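Local coordinates for flavodoxin (Fusobacterium nucleatum, PDB 6OHK), which binds flavin mononucleotide and probably passes electrons to a number of redox enzymes, at residues D23-E26 with F27-K31; K73-E76 with E77-F80; K156-G159 with D160-E164. The protein carries 1 engineered substitution. All coordinates share one frame; numbering follows the deposited sequence.

Interaction 1 of 3, residues D23-E26 with F27-K31; sequences DEIE and FFLKK
Phe27, Phe28 and Leu29 send their backbone N-H groups back four residues to Asp23, Glu24 and Ile25, closing the last regular turn of helix 17-28. The bond from Phe28 N to Glu24 O is 3.1 Å long with a 164° angle at the hydrogen. Leu29 N reaches Ile25 O at 3.0 Å and also makes a weak bond to Glu26 O, as the chain leaves helical geometry at Leu29.

On the buried side, Ile25 and Leu29 lie alongside each other and point the same way, CG2 of Ile25 meeting CD1 of Leu29 at 3.9 Å. It is the methyl branch of Ile25 that does the touching, because CG2 stands opposite the backbone N while CG1 folds beside it (chi1 -69°). Both side chains rest on Ile9 of strand 7-11, the strand that precedes this helix in a beta-alpha-beta unit. Around the helix, the Phe28 ring passes obliquely by the carbonyl of Glu24, with CD2 3.1 Å from Glu24 O.

Glu26 extends its carboxylate to Thr36 OG1, while its carbonyl takes a weak bond from a water that in turn accepts from Lys30 NZ. The final turn thus puts hydrocarbon against the sheet, while near the helix end Glu26 O is held by two weak bonds, from Leu29 N and from the water, and the water ties it to Lys30.

Interaction 2 of 3, residues K73-E76 with E77-F80; sequences KKLE and EIDF
Lys73 meets Glu77 through its carbonyl oxygen, which receives a weak bond from Glu77 N, while CG of Glu77 lies 3.5 Å from Lys73 O. The two charged ends do not pair: Lys73 NZ is 5.6 Å from Glu77 OE2, so any attraction between them probably acts at longer range.

Lys74 offers the same N-H a second acceptor. Glu77 N reaches Lys74 O at 3.2 Å, coming from well above the carbonyl plane, and this shared bond marks the change from four-residue to three-residue spacing as helix 72-77 runs out. Beyond it the chain enters the loop leading to strand 84-90, a central strand of the flavodoxin-like sheet, so the contact is the exit of a short helix on the way back into the doubly wound alpha/beta fold.

Leu75 meets two residues of the loop. Its carbonyl accepts from Ile78 N at 3.1 Å with an angle of 155° at the hydrogen, though this N-H too stands above the carbonyl plane, and the same oxygen sits in the plane of the Phe80 ring at its edge, 3.5 Å from CE1. Farther along the side chains, the leucine and the phenylalanine cross at about a right angle: a chi1 of -170° swings Leu75 CG to the side of its own carbonyl carbon, and CD1 touches CZ of Phe80 at 3.9 Å. Leu75 also reaches Leu107 and Ile110 of helix 103-113, and Phe80 packs on Val111 of that helix.

Glu76 turns its extended chain to a salt bridge with Lys113 NZ, while its carbonyl and that of Ile78 both accept from Lys114 NZ.

Interaction 3 of 3, residues K156-G159 with D160-E164; sequences KRIG and DWITE
Lys156 to Glu164 form about two and a half continuous turns of helix 154-166, the C-terminal helix of this flavodoxin-like alpha/beta fold, and the backbone bonds from Asp160 N to Lys156 O, Trp161 N to Arg157 O, Ile162 N to Ile158 O and Thr163 N to Gly159 O are all of the i to i+4 kind. The third is the shortest of these, 2.8 Å and almost straight at 171°.

On the buried face Ile158 and Ile162 run side by side, with CG2 of Ile158 4.0 Å from CG1 of Ile162, and both pack against Ile25 of helix 17-28. Trp161 turns elsewhere: its CB sits 3.2 Å from Arg157 O, while the indole leads away to touch Leu143 and Ile53 and gives its NE1 hydrogen to the carbonyl of Gly120. Arg157 likewise sends its guanidinium outside the two segments, NH1 bonding to Gln150 OE1.

The exposed face carries an i to i+4 salt bridge. Lys156 starts out trans about its first side-chain bond (chi1 175°), then bends at its outer bonds and slants across the aspartate side chain, its CG passing 3.5 Å from Asp160 OD2. Lys156 NZ meets that same oxygen at 2.8 Å, on the syn lone pair.

The three contacts follow one another along the chain, and each is local to a helix or its end. Interactions 1 and 3 are neighbours, their centres about 11 Å apart: helix 17-28 and the residue after it pack on helix 154-166, with Phe28 CD2 3.5 Å from Ile158 CG2 and Leu29 CD2 3.8 Å from Ile162 CG2. Both helices also rest on the central sheet. Interaction 2 stands apart, its centre about 27 Å from each of the others, beside helix 103-113 and across the chain's centre from interaction 3. Helix 17-28 also contains the FMN-binding residues Thr17 and Thr18, and the side chains of Glu24 and Arg157 each come to about 11 Å from the bound FMN, whereas interaction 2 lies away from the FMN-binding residues.

Interaction 1 of 3, residues D23-E26 with F27-K31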
ATOM      1  N   ASP A  23      -0.541  -3.484 -11.972  1.00 11.09           N
ATOM      2  CA  ASP A  23       0.009  -4.326 -13.035  1.00 11.35           C
ATOM      3  C   ASP A  23       1.509  -4.516 -12.891  1.00 12.00           C
ATOM      4  O   ASP A  23       2.028  -5.618 -13.128  1.00 12.69           O
ATOM      5  CB  ASP A  23      -0.300  -3.716 -14.403  1.00 16.92           C
ATOM      6  CG  ASP A  23      -1.752  -3.861 -14.806  1.00 28.09           C
ATOM      7  OD1 ASP A  23      -2.459  -4.734 -14.251  1.00 31.26           O
ATOM      8  OD2 ASP A  23      -2.177  -3.101 -15.709  1.00 38.79           O
ATOM      9  N   GLU A  24       2.231  -3.479 -12.488  1.00 11.06           N
ATOM     10  CA  GLU A  24       3.660  -3.617 -12.250  1.00 12.29           C
ATOM     11  C   GLU A  24       3.947  -4.530 -11.069  1.00 10.59           C
ATOM     12  O   GLU A  24       4.856  -5.377 -11.133  1.00 11.82           O
ATOM     13  CB  GLU A  24       4.299  -2.237 -12.056  1.00 14.33           C
ATOM     14  CG  GLU A  24       4.166  -1.391 -13.308  1.00 21.60           C
ATOM     15  CD  GLU A  24       4.825  -0.025 -13.252  1.00 35.18           C
ATOM     16  OE1 GLU A  24       6.058   0.029 -13.404  1.00 30.41           O
ATOM     17  OE2 GLU A  24       4.108   0.993 -13.093  1.00 24.27           O
ATOM     18  N   ILE A  25       3.212  -4.378  -9.970  1.00  9.94           N
ATOM     19  CA  ILE A  25       3.358  -5.268  -8.826  1.00 10.06           C
ATOM     20  C   ILE A  25       3.125  -6.713  -9.246  1.00 10.44           C
ATOM     21  O   ILE A  25       3.907  -7.612  -8.910  1.00 11.12           O
ATOM     22  CB  ILE A  25       2.388  -4.850  -7.702  1.00  9.63           C
ATOM     23  CG1 ILE A  25       2.824  -3.517  -7.096  1.00 11.25           C
ATOM     24  CG2 ILE A  25       2.284  -5.946  -6.646  1.00 11.44           C
ATOM     25  CD1 ILE A  25       1.763  -2.882  -6.191  1.00 12.56           C
ATOM     26  N   GLU A  26       2.048  -6.958  -9.978  1.00 10.21           N
ATOM     27  CA  GLU A  26       1.731  -8.310 -10.415  1.00 11.31           C
ATOM     28  C   GLU A  26       2.850  -8.884 -11.266  1.00 11.39           C
ATOM     29  O   GLU A  26       3.178 -10.076 -11.150  1.00 12.83           O
ATOM     30  CB  GLU A  26       0.419  -8.323 -11.190  1.00 11.91           C
ATOM     31  CG  GLU A  26      -0.798  -8.061 -10.327  1.00 12.32           C
ATOM     32  CD  GLU A  26      -2.088  -8.148 -11.106  1.00 15.46           C
ATOM     33  OE1 GLU A  26      -2.034  -8.334 -12.348  1.00 20.66           O
ATOM     34  OE2 GLU A  26      -3.169  -8.024 -10.506  1.00 15.80           O
ATOM     35  N   PHE A  27       3.440  -8.066 -12.135  1.00 11.09           N
ATOM     36  CA  PHE A  27       4.543  -8.555 -12.949  1.00 11.30           C
ATOM     37  C   PHE A  27       5.721  -8.966 -12.088  1.00 11.65           C
ATOM     38  O   PHE A  27       6.339 -10.018 -12.319  1.00 12.11           O
ATOM     39  CB  PHE A  27       4.946  -7.511 -13.985  1.00 12.39           C
ATOM     40  CG  PHE A  27       6.077  -7.978 -14.840  1.00 14.58           C
ATOM     41  CD1 PHE A  27       5.844  -8.746 -15.933  1.00 16.97           C
ATOM     42  CD2 PHE A  27       7.361  -7.699 -14.488  1.00 15.42           C
ATOM     43  CE1 PHE A  27       6.935  -9.225 -16.704  1.00 17.19           C
ATOM     44  CE2 PHE A  27       8.434  -8.178 -15.234  1.00 20.27           C
ATOM     45  CZ  PHE A  27       8.193  -8.941 -16.319  1.00 16.88           C
ATOM     46  N   PHE A  28       6.079  -8.172 -11.089  1.00 11.60           N
ATOM     47  CA  PHE A  28       7.176  -8.565 -10.213  1.00 13.65           C
ATOM     48  C   PHE A  28       6.847  -9.803  -9.400  1.00 14.75           C
ATOM     49  O   PHE A  28       7.781 -10.527  -9.000  1.00 18.85           O
ATOM     50  CB  PHE A  28       7.569  -7.421  -9.286  1.00 16.91           C
ATOM     51  CG  PHE A  28       8.306  -6.326  -9.964  1.00 17.09           C
ATOM     52  CD1 PHE A  28       9.577  -6.552 -10.492  1.00 20.37           C
ATOM     53  CD2 PHE A  28       7.761  -5.052 -10.059  1.00 17.54           C
ATOM     54  CE1 PHE A  28      10.265  -5.527 -11.125  1.00 21.28           C
ATOM     55  CE2 PHE A  28       8.445  -4.033 -10.690  1.00 20.90           C
ATOM     56  CZ  PHE A  28       9.699  -4.261 -11.215  1.00 21.30           C
ATOM     57  N   LEU A  29       5.574 -10.095  -9.179  1.00 12.77           N
ATOM     58  CA  LEU A  29       5.115 -11.331  -8.529  1.00 14.54           C
ATOM     59  C   LEU A  29       4.708 -12.416  -9.536  1.00 17.69           C
ATOM     60  O   LEU A  29       3.918 -13.322  -9.203  1.00 19.75           O
ATOM     61  CB  LEU A  29       3.903 -11.040  -7.664  1.00 13.72           C
ATOM     62  CG  LEU A  29       4.106 -10.081  -6.531  1.00 12.13           C
ATOM     63  CD1 LEU A  29       2.776  -9.735  -5.906  1.00 14.78           C
ATOM     64  CD2 LEU A  29       5.069 -10.657  -5.499  1.00 12.93           C
ATOM     65  N   LYS A  30       5.251 -12.357 -10.755  1.00 17.99           N
ATOM     66  CA  LYS A  30       4.795 -13.246 -11.829  1.00 24.32           C
ATOM     67  C   LYS A  30       4.801 -14.706 -11.403  1.00 17.01           C
ATOM     68  O   LYS A  30       3.900 -15.466 -11.775  1.00 32.54           O
ATOM     69  CB  LYS A  30       5.716 -13.131 -13.053  1.00 33.36           C
ATOM     70  CG  LYS A  30       5.505 -11.952 -13.980  1.00 45.58           C
ATOM     71  CD  LYS A  30       5.379 -12.372 -15.431  1.00 54.79           C
ATOM     72  CE  LYS A  30       3.929 -12.521 -15.846  1.00 48.05           C
ATOM     73  NZ  LYS A  30       3.220 -11.211 -15.779  1.00 48.11           N
ATOM     74  N   LYS A  31       5.850 -15.140 -10.714  1.00 19.22           N
ATOM     75  CA  LYS A  31       6.070 -16.544 -10.361  1.00 25.09           C
ATOM     76  C   LYS A  31       5.527 -16.929  -8.987  1.00 26.01           C
ATOM     77  O   LYS A  31       5.784 -18.042  -8.514  1.00 24.41           O
ATOM     78  CB  LYS A  31       7.584 -16.840 -10.348  1.00 31.49           C
ATOM     79  CG  LYS A  31       8.320 -16.584 -11.657  1.00 43.47           C
ATOM     80  CD  LYS A  31       7.487 -16.932 -12.890  1.00 51.92           C
ATOM     81  CE  LYS A  31       7.083 -18.401 -12.928  1.00 45.75           C
ATOM     82  NZ  LYS A  31       6.033 -18.645 -13.960  1.00 57.12           N
TER
HETATM   83  O   HOH W   1       1.660 -11.491 -13.260  1.00 24.94           O

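Interaction 2 of 3, residues K73-E76 with E77-F80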
ATOM      1  N   LYS A  73     -14.416   0.954   8.678  1.00 13.47           N
ATOM      2  CA  LYS A  73     -15.007   0.259   9.816  1.00 13.67           C
ATOM      3  C   LYS A  73     -15.021  -1.247   9.581  1.00 12.67           C
ATOM      4  O   LYS A  73     -14.716  -2.031  10.487  1.00 14.96           O
ATOM      5  CB  LYS A  73     -16.409   0.809  10.113  1.00 16.05           C
ATOM      6  CG  LYS A  73     -17.041   0.222  11.371  1.00 24.04           C
ATOM      7  CD  LYS A  73     -17.678   1.281  12.245  1.00 26.49           C
ATOM      8  CE  LYS A  73     -18.183   0.695  13.567  1.00 36.10           C
ATOM      9  NZ  LYS A  73     -17.112   0.388  14.547  1.00 42.98           N
ATOM     10  N   LYS A  74     -15.343  -1.675   8.368  1.00 12.88           N
ATOM     11  CA  LYS A  74     -15.288  -3.095   8.053  1.00 14.35           C
ATOM     12  C   LYS A  74     -13.869  -3.618   8.148  1.00 14.06           C
ATOM     13  O   LYS A  74     -13.642  -4.742   8.611  1.00 15.70           O
ATOM     14  CB  LYS A  74     -15.843  -3.338   6.657  1.00 16.90           C
ATOM     15  CG  LYS A  74     -17.353  -3.153   6.616  1.00 19.86           C
ATOM     16  CD  LYS A  74     -17.964  -3.440   5.255  1.00 30.61           C
ATOM     17  CE  LYS A  74     -19.477  -3.222   5.272  1.00 45.94           C
ATOM     18  NZ  LYS A  74     -19.857  -1.868   5.784  1.00 48.46           N
ATOM     19  N   LEU A  75     -12.891  -2.825   7.714  1.00 12.68           N
ATOM     20  CA  LEU A  75     -11.495  -3.231   7.784  1.00 12.34           C
ATOM     21  C   LEU A  75     -11.076  -3.440   9.227  1.00 13.90           C
ATOM     22  O   LEU A  75     -10.394  -4.419   9.548  1.00 14.41           O
ATOM     23  CB  LEU A  75     -10.635  -2.164   7.083  1.00 14.31           C
ATOM     24  CG  LEU A  75      -9.177  -2.519   6.833  1.00 14.12           C
ATOM     25  CD1 LEU A  75      -9.111  -3.569   5.709  1.00 15.90           C
ATOM     26  CD2 LEU A  75      -8.421  -1.263   6.444  1.00 17.03           C
ATOM     27  N   GLU A  76     -11.519  -2.564  10.128  1.00 14.05           N
ATOM     28  CA  GLU A  76     -11.148  -2.658  11.522  1.00 16.34           C
ATOM     29  C   GLU A  76     -11.824  -3.813  12.239  1.00 15.86           C
ATOM     30  O   GLU A  76     -11.362  -4.187  13.324  1.00 18.70           O
ATOM     31  CB  GLU A  76     -11.409  -1.324  12.224  1.00 21.20           C
ATOM     32  CG  GLU A  76     -10.849  -1.284  13.636  1.00 25.31           C
ATOM     33  CD  GLU A  76     -10.854   0.111  14.237  1.00 40.69           C
ATOM     34  OE1 GLU A  76     -11.092   1.099  13.498  1.00 37.61           O
ATOM     35  OE2 GLU A  76     -10.612   0.210  15.459  1.00 43.51           O
ATOM     36  N   GLU A  77     -12.844  -4.427  11.648  1.00 15.36           N
ATOM     37  CA  GLU A  77     -13.434  -5.636  12.211  1.00 15.89           C
ATOM     38  C   GLU A  77     -12.564  -6.859  12.002  1.00 16.25           C
ATOM     39  O   GLU A  77     -12.723  -7.849  12.723  1.00 19.76           O
ATOM     40  CB  GLU A  77     -14.803  -5.903  11.586  1.00 20.89           C
ATOM     41  CG  GLU A  77     -15.870  -4.906  12.032  1.00 24.44           C
ATOM     42  CD  GLU A  77     -17.234  -5.128  11.389  1.00 43.94           C
ATOM     43  OE1 GLU A  77     -17.456  -6.194  10.770  1.00 43.14           O
ATOM     44  OE2 GLU A  77     -18.087  -4.217  11.506  1.00 46.12           O
ATOM     45  N   ILE A  78     -11.637  -6.816  11.050  1.00 14.19           N
ATOM     46  CA  ILE A  78     -10.793  -7.956  10.732  1.00 13.66           C
ATOM     47  C   ILE A  78      -9.694  -8.087  11.771  1.00 14.21           C
ATOM     48  O   ILE A  78      -9.105  -7.094  12.207  1.00 14.43           O
ATOM     49  CB  ILE A  78     -10.205  -7.754   9.324  1.00 13.13           C
ATOM     50  CG1 ILE A  78     -11.332  -7.728   8.298  1.00 16.70           C
ATOM     51  CG2 ILE A  78      -9.155  -8.831   8.985  1.00 17.72           C
ATOM     52  CD1 ILE A  78     -10.886  -7.402   6.879  1.00 17.39           C
ATOM     53  N   ASP A  79      -9.395  -9.325  12.148  1.00 14.51           N
ATOM     54  CA  ASP A  79      -8.271  -9.613  13.020  1.00 14.09           C
ATOM     55  C   ASP A  79      -7.035  -9.759  12.143  1.00 12.43           C
ATOM     56  O   ASP A  79      -6.954 -10.685  11.333  1.00 14.57           O
ATOM     57  CB  ASP A  79      -8.528 -10.909  13.783  1.00 16.62           C
ATOM     58  CG  ASP A  79      -7.491 -11.176  14.827  1.00 20.38           C
ATOM     59  OD1 ASP A  79      -6.536 -10.404  14.960  1.00 17.57           O
ATOM     60  OD2 ASP A  79      -7.636 -12.194  15.558  1.00 24.39           O
ATOM     61  N   PHE A  80      -6.091  -8.835  12.270  1.00 11.79           N
ATOM     62  CA  PHE A  80      -4.865  -8.861  11.474  1.00 10.92           C
ATOM     63  C   PHE A  80      -3.722  -9.615  12.148  1.00 11.27           C
ATOM     64  O   PHE A  80      -2.615  -9.653  11.609  1.00 10.63           O
ATOM     65  CB  PHE A  80      -4.412  -7.428  11.115  1.00 10.94           C
ATOM     66  CG  PHE A  80      -5.181  -6.804   9.990  1.00 10.72           C
ATOM     67  CD1 PHE A  80      -6.419  -6.223  10.209  1.00 11.29           C
ATOM     68  CD2 PHE A  80      -4.661  -6.794   8.700  1.00 11.05           C
ATOM     69  CE1 PHE A  80      -7.123  -5.634   9.156  1.00 11.76           C
ATOM     70  CE2 PHE A  80      -5.375  -6.241   7.658  1.00 11.66           C
ATOM     71  CZ  PHE A  80      -6.587  -5.654   7.888  1.00 12.10           C
TER

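Interaction 3 of 3, residues K156-G159 with D160-E164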
ATOM      1  N   LYS A 156      11.799   0.705 -10.463  1.00 14.90           N
ATOM      2  CA  LYS A 156      12.798   0.290  -9.486  1.00 15.67           C
ATOM      3  C   LYS A 156      12.258   0.390  -8.069  1.00 13.28           C
ATOM      4  O   LYS A 156      12.545  -0.466  -7.210  1.00 13.63           O
ATOM      5  CB  LYS A 156      14.078   1.113  -9.631  1.00 19.53           C
ATOM      6  CG  LYS A 156      15.121   0.826  -8.563  1.00 24.46           C
ATOM      7  CD  LYS A 156      16.406   1.594  -8.822  1.00 33.43           C
ATOM      8  CE  LYS A 156      17.626   0.766  -8.459  1.00 43.79           C
ATOM      9  NZ  LYS A 156      17.626   0.346  -7.032  1.00 33.47           N
ATOM     10  N   ARG A 157      11.462   1.428  -7.794  1.00 11.99           N
ATOM     11  CA  ARG A 157      10.888   1.539  -6.457  1.00 11.69           C
ATOM     12  C   ARG A 157      10.041   0.324  -6.134  1.00 10.43           C
ATOM     13  O   ARG A 157      10.174  -0.266  -5.049  1.00 10.47           O
ATOM     14  CB  ARG A 157      10.070   2.813  -6.313  1.00 11.54           C
ATOM     15  CG  ARG A 157      10.907   4.061  -6.123  1.00 11.24           C
ATOM     16  CD  ARG A 157      10.089   5.323  -6.129  1.00 11.09           C
ATOM     17  NE  ARG A 157      10.884   6.461  -5.691  1.00 11.69           N
ATOM     18  CZ  ARG A 157      10.490   7.724  -5.787  1.00 11.04           C
ATOM     19  NH1 ARG A 157       9.363   8.043  -6.391  1.00 11.14           N
ATOM     20  NH2 ARG A 157      11.242   8.673  -5.269  1.00 11.75           N
ATOM     21  N   ILE A 158       9.194  -0.083  -7.061  1.00 10.60           N
ATOM     22  CA  ILE A 158       8.347  -1.251  -6.833  1.00 10.62           C
ATOM     23  C   ILE A 158       9.186  -2.519  -6.748  1.00 11.35           C
ATOM     24  O   ILE A 158       8.988  -3.339  -5.850  1.00 10.96           O
ATOM     25  CB  ILE A 158       7.265  -1.359  -7.919  1.00 10.52           C
ATOM     26  CG1 ILE A 158       6.295  -0.181  -7.851  1.00 11.70           C
ATOM     27  CG2 ILE A 158       6.523  -2.692  -7.794  1.00 12.69           C
ATOM     28  CD1 ILE A 158       5.292  -0.156  -8.970  1.00 12.41           C
ATOM     29  N   GLY A 159      10.085  -2.739  -7.712  1.00 12.67           N
ATOM     30  CA  GLY A 159      10.848  -3.986  -7.714  1.00 13.18           C
ATOM     31  C   GLY A 159      11.659  -4.163  -6.452  1.00 12.87           C
ATOM     32  O   GLY A 159      11.699  -5.248  -5.870  1.00 13.53           O
ATOM     33  N   ASP A 160      12.324  -3.105  -6.005  1.00 13.23           N
ATOM     34  CA  ASP A 160      13.099  -3.193  -4.784  1.00 13.20           C
ATOM     35  C   ASP A 160      12.203  -3.468  -3.587  1.00 11.72           C
ATOM     36  O   ASP A 160      12.564  -4.221  -2.680  1.00 13.10           O
ATOM     37  CB  ASP A 160      13.827  -1.880  -4.521  1.00 14.46           C
ATOM     38  CG  ASP A 160      14.993  -1.628  -5.451  1.00 19.61           C
ATOM     39  OD1 ASP A 160      15.393  -2.524  -6.225  1.00 20.22           O
ATOM     40  OD2 ASP A 160      15.504  -0.479  -5.374  1.00 20.11           O
ATOM     41  N   TRP A 161      11.034  -2.826  -3.548  1.00 11.07           N
ATOM     42  CA  TRP A 161      10.132  -2.990  -2.411  1.00  9.67           C
ATOM     43  C   TRP A 161       9.547  -4.400  -2.348  1.00 10.83           C
ATOM     44  O   TRP A 161       9.456  -4.995  -1.275  1.00 10.94           O
ATOM     45  CB  TRP A 161       9.031  -1.944  -2.542  1.00  9.92           C
ATOM     46  CG  TRP A 161       8.081  -1.848  -1.408  1.00  9.63           C
ATOM     47  CD1 TRP A 161       8.315  -1.259  -0.203  1.00 10.55           C
ATOM     48  CD2 TRP A 161       6.731  -2.319  -1.370  1.00  9.23           C
ATOM     49  NE1 TRP A 161       7.199  -1.319   0.580  1.00 10.73           N
ATOM     50  CE2 TRP A 161       6.212  -1.978  -0.103  1.00  9.05           C
ATOM     51  CE3 TRP A 161       5.921  -2.997  -2.268  1.00  9.77           C
ATOM     52  CZ2 TRP A 161       4.900  -2.251   0.260  1.00  9.76           C
ATOM     53  CZ3 TRP A 161       4.616  -3.281  -1.877  1.00 10.28           C
ATOM     54  CH2 TRP A 161       4.141  -2.902  -0.636  1.00  9.72           C
ATOM     55  N   ILE A 162       9.137  -4.928  -3.497  1.00 10.33           N
ATOM     56  CA  ILE A 162       8.614  -6.295  -3.527  1.00 10.74           C
ATOM     57  C   ILE A 162       9.674  -7.278  -3.028  1.00 12.53           C
ATOM     58  O   ILE A 162       9.383  -8.194  -2.242  1.00 12.07           O
ATOM     59  CB  ILE A 162       8.104  -6.641  -4.934  1.00 11.19           C
ATOM     60  CG1 ILE A 162       6.860  -5.826  -5.281  1.00 11.28           C
ATOM     61  CG2 ILE A 162       7.846  -8.137  -5.090  1.00 13.06           C
ATOM     62  CD1 ILE A 162       5.616  -6.154  -4.480  1.00 14.04           C
ATOM     63  N   THR A 163      10.928  -7.092  -3.451  1.00 12.36           N
ATOM     64  CA  THR A 163      11.990  -7.970  -2.971  1.00 12.59           C
ATOM     65  C   THR A 163      12.101  -7.916  -1.456  1.00 13.63           C
ATOM     66  O   THR A 163      12.274  -8.956  -0.795  1.00 14.58           O
ATOM     67  CB  THR A 163      13.300  -7.581  -3.641  1.00 14.48           C
ATOM     68  OG1 THR A 163      13.186  -7.850  -5.034  1.00 18.03           O
ATOM     69  CG2 THR A 163      14.498  -8.336  -3.103  1.00 18.41           C
ATOM     70  N   GLU A 164      12.007  -6.719  -0.870  1.00 13.45           N
ATOM     71  CA  GLU A 164      12.113  -6.595   0.571  1.00 13.07           C
ATOM     72  C   GLU A 164      10.943  -7.236   1.289  1.00 12.95           C
ATOM     73  O   GLU A 164      11.140  -7.970   2.263  1.00 14.07           O
ATOM     74  CB  GLU A 164      12.253  -5.139   0.987  1.00 16.32           C
ATOM     75  CG  GLU A 164      13.599  -4.529   0.639  1.00 29.24           C
ATOM     76  CD  GLU A 164      14.773  -5.409   1.053  1.00 43.93           C
ATOM     77  OE1 GLU A 164      15.556  -5.813   0.161  1.00 30.90           O
ATOM     78  OE2 GLU A 164      14.889  -5.710   2.261  1.00 46.08           O
TER